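Local coordinates for protein beta-N-acetylhexosaminidase (Akkermansia muciniphila, PDB 6JEB) that hydrolyses terminal N-acetylglucosamine and N-acetylgalactosamine residues from beta-linked glycans, acting as a zinc-containing family 20 glycoside hydrolase, at residues A[357-362]-A[367-372]; A[374-379]-A[435-440]. All coordinates share one frame; numbering follows the deposited sequence. Where two conformers were deposited one is given.

Contact 1: residues A[357-362]-A[367-372]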
ATOM      1  N   GLN A 357     -13.361  10.783   5.315  1.00 15.34           N
ATOM      2  CA  GLN A 357     -13.925  10.858   3.971  1.00 15.62           C
ATOM      3  C   GLN A 357     -15.149  11.757   3.869  1.00 16.87           C
ATOM      4  O   GLN A 357     -15.535  12.124   2.753  1.00 17.60           O
ATOM      5  CB  GLN A 357     -14.255   9.467   3.428  1.00 15.39           C
ATOM      6  CG  GLN A 357     -15.412   8.752   4.118  1.00 14.91           C
ATOM      7  CD  GLN A 357     -15.259   7.252   3.993  1.00 15.15           C
ATOM      8  OE1 GLN A 357     -15.490   6.687   2.927  1.00 16.00           O
ATOM      9  NE2 GLN A 357     -14.824   6.603   5.070  1.00 16.95           N
ATOM     10  N   ILE A 358     -15.769  12.112   4.992  1.00 17.22           N
ATOM     11  CA  ILE A 358     -16.888  13.046   5.012  1.00 17.77           C
ATOM     12  C   ILE A 358     -16.582  14.110   6.054  1.00 20.38           C
ATOM     13  O   ILE A 358     -16.191  13.783   7.181  1.00 19.52           O
ATOM     14  CB  ILE A 358     -18.221  12.333   5.319  1.00 17.90           C
ATOM     15  CG1 ILE A 358     -18.589  11.405   4.157  1.00 18.39           C
ATOM     16  CG2 ILE A 358     -19.334  13.350   5.582  1.00 19.06           C
ATOM     17  CD1 ILE A 358     -19.747  10.487   4.455  1.00 20.12           C
ATOM     18  N   GLN A 359     -16.738  15.373   5.671  1.00 21.66           N
ATOM     19  CA  GLN A 359     -16.445  16.477   6.576  1.00 23.10           C
ATOM     20  C   GLN A 359     -17.250  16.334   7.864  1.00 23.77           C
ATOM     21  O   GLN A 359     -18.460  16.087   7.836  1.00 24.61           O
ATOM     22  CB  GLN A 359     -16.773  17.805   5.891  1.00 26.57           C
ATOM     23  CG  GLN A 359     -16.412  19.035   6.715  1.00 32.45           C
ATOM     24  CD  GLN A 359     -14.914  19.185   6.917  1.00 36.22           C
ATOM     25  OE1 GLN A 359     -14.130  19.029   5.979  1.00 37.66           O
ATOM     26  NE2 GLN A 359     -14.510  19.486   8.146  1.00 38.54           N
ATOM     27  N   GLY A 360     -16.569  16.480   8.996  1.00 23.18           N
ATOM     28  CA  GLY A 360     -17.175  16.304  10.295  1.00 23.53           C
ATOM     29  C   GLY A 360     -16.843  14.982  10.952  1.00 23.63           C
ATOM     30  O   GLY A 360     -17.050  14.836  12.163  1.00 25.67           O
ATOM     31  N   GLN A 361     -16.337  14.017  10.190  1.00 21.00           N
ATOM     32  CA  GLN A 361     -15.853  12.788  10.791  1.00 19.23           C
ATOM     33  C   GLN A 361     -14.505  13.045  11.458  1.00 20.62           C
ATOM     34  O   GLN A 361     -13.821  14.032  11.167  1.00 22.07           O
ATOM     35  CB  GLN A 361     -15.763  11.690   9.731  1.00 17.58           C
ATOM     36  CG  GLN A 361     -17.133  11.333   9.155  1.00 19.20           C
ATOM     37  CD  GLN A 361     -17.090  10.149   8.214  1.00 18.41           C
ATOM     38  OE1 GLN A 361     -16.144   9.983   7.435  1.00 18.12           O
ATOM     39  NE2 GLN A 361     -18.112   9.310   8.287  1.00 19.03           N
ATOM     40  N   ARG A 362     -14.125  12.148  12.369  1.00 20.39           N
ATOM     41  CA  ARG A 362     -12.975  12.406  13.236  1.00 22.06           C
ATOM     42  C   ARG A 362     -11.728  12.738  12.425  1.00 21.44           C
ATOM     43  O   ARG A 362     -11.321  11.978  11.537  1.00 20.24           O
ATOM     44  CB  ARG A 362     -12.714  11.216  14.163  1.00 25.03           C
ATOM     45  CG  ARG A 362     -13.870  10.881  15.109  1.00 28.64           C
ATOM     46  CD  ARG A 362     -14.208  12.024  16.055  1.00 34.82           C
ATOM     47  NE  ARG A 362     -13.154  12.267  17.034  1.00 36.98           N
ATOM     48  CZ  ARG A 362     -13.054  11.639  18.204  1.00 39.67           C
ATOM     49  NH1 ARG A 362     -13.945  10.718  18.557  1.00 38.86           N
ATOM     50  NH2 ARG A 362     -12.061  11.938  19.030  1.00 41.25           N
ATOM     51  N   MET A 367      -6.334  16.406  10.477  1.00 23.69           N
ATOM     52  CA  MET A 367      -6.479  15.803   9.156  1.00 22.26           C
ATOM     53  C   MET A 367      -7.464  16.584   8.298  1.00 22.45           C
ATOM     54  O   MET A 367      -8.559  16.938   8.750  1.00 25.02           O
ATOM     55  CB  MET A 367      -6.974  14.365   9.272  1.00 20.60           C
ATOM     56  CG  MET A 367      -6.026  13.405   9.947  1.00 21.34           C
ATOM     57  SD  MET A 367      -6.863  11.821  10.062  1.00 20.29           S
ATOM     58  CE  MET A 367      -5.540  10.764  10.656  1.00 22.11           C
ATOM     59  N   LYS A 368      -7.080  16.835   7.048  1.00 22.92           N
ATOM     60  CA  LYS A 368      -8.032  17.343   6.075  1.00 22.91           C
ATOM     61  C   LYS A 368      -8.983  16.228   5.650  1.00 20.51           C
ATOM     62  O   LYS A 368      -8.715  15.038   5.832  1.00 21.19           O
ATOM     63  CB  LYS A 368      -7.310  17.882   4.837  1.00 27.03           C
ATOM     64  CG  LYS A 368      -6.928  16.820   3.807  1.00 32.27           C
ATOM     65  CD  LYS A 368      -6.490  17.462   2.494  1.00 34.24           C
ATOM     66  CE  LYS A 368      -6.189  16.428   1.406  1.00 31.67           C
ATOM     67  NZ  LYS A 368      -7.393  15.975   0.626  1.00 23.63           N
ATOM     68  N   THR A 369     -10.114  16.626   5.082  1.00 21.02           N
ATOM     69  CA  THR A 369     -11.059  15.671   4.524  1.00 19.06           C
ATOM     70  C   THR A 369     -10.644  15.333   3.098  1.00 18.71           C
ATOM     71  O   THR A 369     -10.304  16.228   2.318  1.00 20.95           O
ATOM     72  CB  THR A 369     -12.469  16.263   4.548  1.00 20.30           C
ATOM     73  OG1 THR A 369     -12.835  16.538   5.903  1.00 24.16           O
ATOM     74  CG2 THR A 369     -13.485  15.292   3.941  1.00 22.17           C
ATOM     75  N   THR A 370     -10.643  14.040   2.769  1.00 16.54           N
ATOM     76  CA  THR A 370     -10.476  13.577   1.394  1.00 15.91           C
ATOM     77  C   THR A 370     -11.745  12.821   1.020  1.00 16.50           C
ATOM     78  O   THR A 370     -11.920  11.661   1.406  1.00 16.32           O
ATOM     79  CB  THR A 370      -9.245  12.691   1.243  1.00 16.47           C
ATOM     80  OG1 THR A 370      -8.078  13.413   1.672  1.00 18.35           O
ATOM     81  CG2 THR A 370      -9.086  12.261  -0.224  1.00 17.09           C
ATOM     82  N   THR A 371     -12.636  13.481   0.285  1.00 17.42           N
ATOM     83  CA  THR A 371     -13.881  12.837  -0.096  1.00 17.52           C
ATOM     84  C   THR A 371     -13.629  11.826  -1.209  1.00 16.86           C
ATOM     85  O   THR A 371     -12.573  11.809  -1.855  1.00 17.61           O
ATOM     86  CB  THR A 371     -14.891  13.867  -0.601  1.00 18.50           C
ATOM     87  OG1 THR A 371     -14.383  14.482  -1.791  1.00 19.03           O
ATOM     88  CG2 THR A 371     -15.176  14.927   0.466  1.00 19.11           C
ATOM     89  N   LEU A 372     -14.629  10.970  -1.425  1.00 17.10           N
ATOM     90  CA  LEU A 372     -14.579  10.032  -2.541  1.00 16.99           C
ATOM     91  C   LEU A 372     -14.410  10.765  -3.866  1.00 15.61           C
ATOM     92  O   LEU A 372     -13.633  10.337  -4.727  1.00 16.29           O
ATOM     93  CB  LEU A 372     -15.853   9.189  -2.553  1.00 16.80           C
ATOM     94  CG  LEU A 372     -15.963   8.182  -3.688  1.00 15.77           C
ATOM     95  CD1 LEU A 372     -14.846   7.137  -3.570  1.00 17.21           C
ATOM     96  CD2 LEU A 372     -17.334   7.548  -3.647  1.00 17.65           C
TER
HETATM   97  O   HOH W   1     -16.593  10.734   0.698  1.00 18.68           O
HETATM   98  O   HOH W   2     -10.860  19.474   5.035  1.00 44.16           O
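Gln359 reaches across to Thr369 through its amide, and the two side chains cross at about a right angle. Gln359 CB stays 4.1 Å from Thr369 OG1. With CG anti to the backbone N (chi1 -176°) and a bend at chi2 (66°), the chain folds over the threonine, bringing Gln359 CD to 3.5 Å from Thr369 OG1. At the tip, Thr369 OG1 donates to Gln359 OE1 over 2.8 Å, approaching from well above the carbonyl plane. A glutamine suits this exposed place: it is long enough to span the gap and offers an uncharged acceptor. A water that accepts from Thr369 N also donates weakly to Gln359 OE1. The other branch of Thr369, CG2, lies against the backbone, 3.7 Å from Gln359 N and close to Gln357 C, so this threonine offers a polar and an apolar face at once.

Both segments belong to the long loop after the seventh strand of the catalytic (beta/alpha)8 barrel, which also carries the substrate-binding residues Tyr352, Leu353 and Asp354. Residues 358-361 form a type II turn, in which Gly360 takes a positive phi that suits a residue without CB.

Just before the turn, the two backbones meet through reciprocal CA-H...O contacts: Gln357 CA lies 3.4 Å from Thr370 O, and Thr371 CA returns the contact to Gln357 O. A water donates to Gln357 O at 2.7 Å and accepts from Leu372 N at the start of helix 372-376. Thr371 is the N-cap of that helix; its OG1 accepts from Lys374 N.

Contact 2: residues A[374-379]-A[435-440]; sequences KCYDLD and ENFRRK
Tyr376 and Phe437 lay their rings against each other in an offset stack, centroids 4.6 Å apart and planes inclined at 25°. The pair joins helix 372-376, in the connection between the seventh and eighth strands of the catalytic (beta/alpha)8 barrel, to helix 434-452, farther along the chain after the eighth. Both rings hang from CB with CG anti to the backbone N (chi1 -166° for Tyr376, 174° for Phe437), and the side chains slide past each other in opposite directions. The closest approach is therefore displaced from the ring centres: Tyr376 CE1 sits 3.5 Å from Phe437 CG. Phe437 CB adds a CH-pi contact over the tyrosine face, 3.9 Å from the ring centroid.

Phenylalanine suits a buried place where its ring is asked only to pack, whereas tyrosine adds a hydroxyl that can be satisfied inside the protein: Tyr376 OH hydrogen-bonds to Glu423 OE2. Replacing Tyr376 by an alanine would probably leave Phe437 without its stacking partner and Glu423 without the hydroxyl that meets its carboxylate. Ala420, on helix 417-426 with Glu423, is touched by both aromatic side chains.

Farther out, Glu423 OE1 forms a salt bridge with Lys440 NZ, which also pairs with Glu9; this buried lysine thus links the second shell of the stack to the N-terminal segment. On helix 434-452 itself, one turn is braced by Arg439, whose NE (3.2 Å) and NH2 (2.8 Å) both reach Asn436 OD1. They come from the same face of the amide, while OD1 lies in the guanidinium plane. Lys440 CG sits over one face of the Arg439 guanidinium, near its rim, 3.4 Å above the plane.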
ATOM      1  N   LYS A 374     -12.998  13.726  -4.371  1.00 18.06           N
ATOM      2  CA  LYS A 374     -11.627  14.226  -4.442  1.00 18.39           C
ATOM      3  C   LYS A 374     -10.673  13.107  -4.828  1.00 17.17           C
ATOM      4  O   LYS A 374      -9.812  13.270  -5.702  1.00 18.10           O
ATOM      5  CB  LYS A 374     -11.225  14.814  -3.086  1.00 19.10           C
ATOM      6  CG  LYS A 374      -9.740  15.140  -2.967  1.00 20.13           C
ATOM      7  CD  LYS A 374      -9.338  16.220  -3.957  1.00 23.55           C
ATOM      8  CE  LYS A 374      -7.915  16.676  -3.712  1.00 24.16           C
ATOM      9  NZ  LYS A 374      -7.565  17.875  -4.526  1.00 26.50           N
ATOM     10  N   CYS A 375     -10.818  11.957  -4.169  1.00 16.66           N
ATOM     11  CA  CYS A 375      -9.989  10.806  -4.484  0.80 16.88           C
ATOM     12  C   CYS A 375     -10.071  10.458  -5.970  1.00 16.37           C
ATOM     13  O   CYS A 375      -9.041  10.240  -6.623  1.00 17.10           O
ATOM     14  CB  CYS A 375     -10.453   9.644  -3.612  0.80 17.95           C
ATOM     15  SG  CYS A 375      -9.424   8.214  -3.676  0.80 16.82           S
ATOM     16  N   TYR A 376     -11.291  10.402  -6.517  1.00 16.95           N
ATOM     17  CA  TYR A 376     -11.473  10.052  -7.920  1.00 15.94           C
ATOM     18  C   TYR A 376     -10.842  11.073  -8.865  1.00 16.42           C
ATOM     19  O   TYR A 376     -10.551  10.738 -10.023  1.00 16.96           O
ATOM     20  CB  TYR A 376     -12.961   9.825  -8.251  1.00 14.77           C
ATOM     21  CG  TYR A 376     -13.078   9.136  -9.585  1.00 14.83           C
ATOM     22  CD1 TYR A 376     -12.914   7.762  -9.679  1.00 14.98           C
ATOM     23  CD2 TYR A 376     -13.259   9.862 -10.758  1.00 17.14           C
ATOM     24  CE1 TYR A 376     -12.941   7.121 -10.895  1.00 16.58           C
ATOM     25  CE2 TYR A 376     -13.294   9.230 -11.982  1.00 15.72           C
ATOM     26  CZ  TYR A 376     -13.137   7.856 -12.047  1.00 16.01           C
ATOM     27  OH  TYR A 376     -13.160   7.221 -13.267  1.00 17.36           O
ATOM     28  N   ASP A 377     -10.604  12.300  -8.401  1.00 16.93           N
ATOM     29  CA  ASP A 377      -9.969  13.279  -9.270  0.70 17.77           C
ATOM     30  C   ASP A 377      -8.502  12.964  -9.548  1.00 17.27           C
ATOM     31  O   ASP A 377      -7.896  13.643 -10.381  1.00 19.94           O
ATOM     32  CB  ASP A 377     -10.124  14.684  -8.683  0.70 21.15           C
ATOM     33  CG  ASP A 377      -9.970  15.771  -9.729  0.70 27.00           C
ATOM     34  OD1 ASP A 377     -10.643  15.693 -10.781  0.70 27.77           O
ATOM     35  OD2 ASP A 377      -9.178  16.707  -9.501  0.70 30.28           O
ATOM     36  N   LEU A 378      -7.929  11.952  -8.899  1.00 16.43           N
ATOM     37  CA  LEU A 378      -6.512  11.646  -9.068  1.00 16.19           C
ATOM     38  C   LEU A 378      -6.220  11.095 -10.461  1.00 17.01           C
ATOM     39  O   LEU A 378      -6.781  10.071 -10.866  1.00 16.71           O
ATOM     40  CB  LEU A 378      -6.065  10.632  -8.022  1.00 16.53           C
ATOM     41  CG  LEU A 378      -4.617  10.161  -8.177  1.00 16.88           C
ATOM     42  CD1 LEU A 378      -3.645  11.322  -7.952  1.00 18.29           C
ATOM     43  CD2 LEU A 378      -4.333   9.014  -7.217  1.00 19.36           C
ATOM     44  N   ASP A 379      -5.332  11.777 -11.181  1.00 17.38           N
ATOM     45  CA  ASP A 379      -4.602  11.217 -12.312  1.00 17.53           C
ATOM     46  C   ASP A 379      -3.173  11.059 -11.815  1.00 17.29           C
ATOM     47  O   ASP A 379      -2.524  12.073 -11.511  1.00 18.56           O
ATOM     48  CB  ASP A 379      -4.649  12.191 -13.494  1.00 18.90           C
ATOM     49  CG  ASP A 379      -3.710  11.801 -14.640  1.00 19.46           C
ATOM     50  OD1 ASP A 379      -3.148  10.684 -14.633  1.00 17.15           O
ATOM     51  OD2 ASP A 379      -3.531  12.632 -15.563  1.00 21.09           O
ATOM     52  N   GLU A 435     -19.054  10.700 -13.119  1.00 20.39           N
ATOM     53  CA  GLU A 435     -20.443  10.276 -13.260  0.70 23.21           C
ATOM     54  C   GLU A 435     -20.545   8.766 -13.443  1.00 20.68           C
ATOM     55  O   GLU A 435     -21.364   8.106 -12.793  1.00 21.94           O
ATOM     56  CB  GLU A 435     -21.110  11.016 -14.418  0.70 28.85           C
ATOM     57  CG  GLU A 435     -21.361  12.489 -14.135  0.70 36.90           C
ATOM     58  CD  GLU A 435     -22.202  12.703 -12.892  0.70 44.61           C
ATOM     59  OE1 GLU A 435     -23.210  11.982 -12.726  0.70 47.94           O
ATOM     60  OE2 GLU A 435     -21.849  13.581 -12.074  0.70 46.79           O
ATOM     61  N   ASN A 436     -19.716   8.198 -14.319  1.00 18.70           N
ATOM     62  CA  ASN A 436     -19.776   6.756 -14.531  1.00 17.90           C
ATOM     63  C   ASN A 436     -19.319   5.999 -13.292  1.00 17.91           C
ATOM     64  O   ASN A 436     -19.933   4.996 -12.908  1.00 18.73           O
ATOM     65  CB  ASN A 436     -18.942   6.350 -15.745  1.00 18.89           C
ATOM     66  CG  ASN A 436     -19.198   4.917 -16.161  1.00 19.90           C
ATOM     67  OD1 ASN A 436     -20.341   4.541 -16.434  1.00 21.42           O
ATOM     68  ND2 ASN A 436     -18.140   4.106 -16.213  1.00 19.84           N
ATOM     69  N   PHE A 437     -18.239   6.458 -12.660  1.00 17.11           N
ATOM     70  CA  PHE A 437     -17.751   5.784 -11.463  1.00 17.01           C
ATOM     71  C   PHE A 437     -18.807   5.788 -10.367  1.00 17.57           C
ATOM     72  O   PHE A 437     -19.064   4.760  -9.730  1.00 18.60           O
ATOM     73  CB  PHE A 437     -16.462   6.445 -10.970  1.00 16.90           C
ATOM     74  CG  PHE A 437     -15.968   5.893  -9.662  1.00 15.71           C
ATOM     75  CD1 PHE A 437     -15.239   4.707  -9.623  1.00 14.68           C
ATOM     76  CD2 PHE A 437     -16.252   6.545  -8.470  1.00 16.82           C
ATOM     77  CE1 PHE A 437     -14.785   4.189  -8.413  1.00 15.74           C
ATOM     78  CE2 PHE A 437     -15.810   6.039  -7.260  1.00 16.78           C
ATOM     79  CZ  PHE A 437     -15.076   4.855  -7.227  1.00 16.72           C
ATOM     80  N   ARG A 438     -19.427   6.950 -10.133  1.00 18.24           N
ATOM     81  CA  ARG A 438     -20.449   7.067  -9.095  1.00 20.66           C
ATOM     82  C   ARG A 438     -21.625   6.134  -9.370  1.00 19.89           C
ATOM     83  O   ARG A 438     -22.161   5.509  -8.445  1.00 20.45           O
ATOM     84  CB  ARG A 438     -20.916   8.521  -8.999  1.00 25.90           C
ATOM     85  CG  ARG A 438     -21.853   8.816  -7.848  1.00 34.15           C
ATOM     86  CD  ARG A 438     -22.445  10.205  -7.993  1.00 42.64           C
ATOM     87  NE  ARG A 438     -23.457  10.246  -9.044  1.00 50.30           N
ATOM     88  CZ  ARG A 438     -23.641  11.273  -9.867  1.00 55.16           C
ATOM     89  NH1 ARG A 438     -22.868  12.346  -9.778  1.00 56.46           N
ATOM     90  NH2 ARG A 438     -24.588  11.222 -10.795  1.00 57.05           N
ATOM     91  N   ARG A 439     -22.032   6.020 -10.638  1.00 18.37           N
ATOM     92  CA  ARG A 439     -23.099   5.092 -11.000  1.00 18.71           C
ATOM     93  C   ARG A 439     -22.729   3.664 -10.615  1.00 18.88           C
ATOM     94  O   ARG A 439     -23.510   2.959  -9.963  1.00 20.08           O
ATOM     95  CB  ARG A 439     -23.358   5.171 -12.506  1.00 20.11           C
ATOM     96  CG  ARG A 439     -24.294   4.078 -13.026  1.00 21.21           C
ATOM     97  CD  ARG A 439     -24.354   4.035 -14.554  1.00 21.85           C
ATOM     98  NE  ARG A 439     -23.096   3.612 -15.171  1.00 21.81           N
ATOM     99  CZ  ARG A 439     -22.719   2.344 -15.313  1.00 21.85           C
ATOM    100  NH1 ARG A 439     -23.487   1.363 -14.857  1.00 22.15           N
ATOM    101  NH2 ARG A 439     -21.561   2.058 -15.898  1.00 22.45           N
ATOM    102  N   LYS A 440     -21.532   3.226 -11.003  1.00 17.27           N
ATOM    103  CA  LYS A 440     -21.117   1.853 -10.726  1.00 16.55           C
ATOM    104  C   LYS A 440     -20.972   1.606  -9.231  1.00 17.46           C
ATOM    105  O   LYS A 440     -21.331   0.532  -8.736  1.00 17.65           O
ATOM    106  CB  LYS A 440     -19.790   1.564 -11.423  1.00 16.87           C
ATOM    107  CG  LYS A 440     -19.840   1.754 -12.925  1.00 17.08           C
ATOM    108  CD  LYS A 440     -18.529   1.339 -13.572  1.00 15.83           C
ATOM    109  CE  LYS A 440     -17.389   2.272 -13.165  1.00 15.85           C
ATOM    110  NZ  LYS A 440     -16.063   1.814 -13.698  1.00 15.25           N
TER

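From the N terminus, the chain runs through the seventh barrel strand, 342-345, and the loop after it reaches contact 1. This contact closes a short loop, with four residues between its segments, and delivers the chain to helix 372-376. Contact 2 opens on that helix and closes a much larger loop of 55 intervening residues, including the eighth strand, 392-399, and helices 407-414 and 417-426. The contacts follow in series, neither nested nor crossed; the centres of contact 1 and contact 2 are about 16 Å apart. They meet directly where Leu372 CD1 packs 4.0 Å from Phe437 CE2, so that helix 434-452 meets helix 372-376 at its first residue, where contact 1 ends, and again at Tyr376.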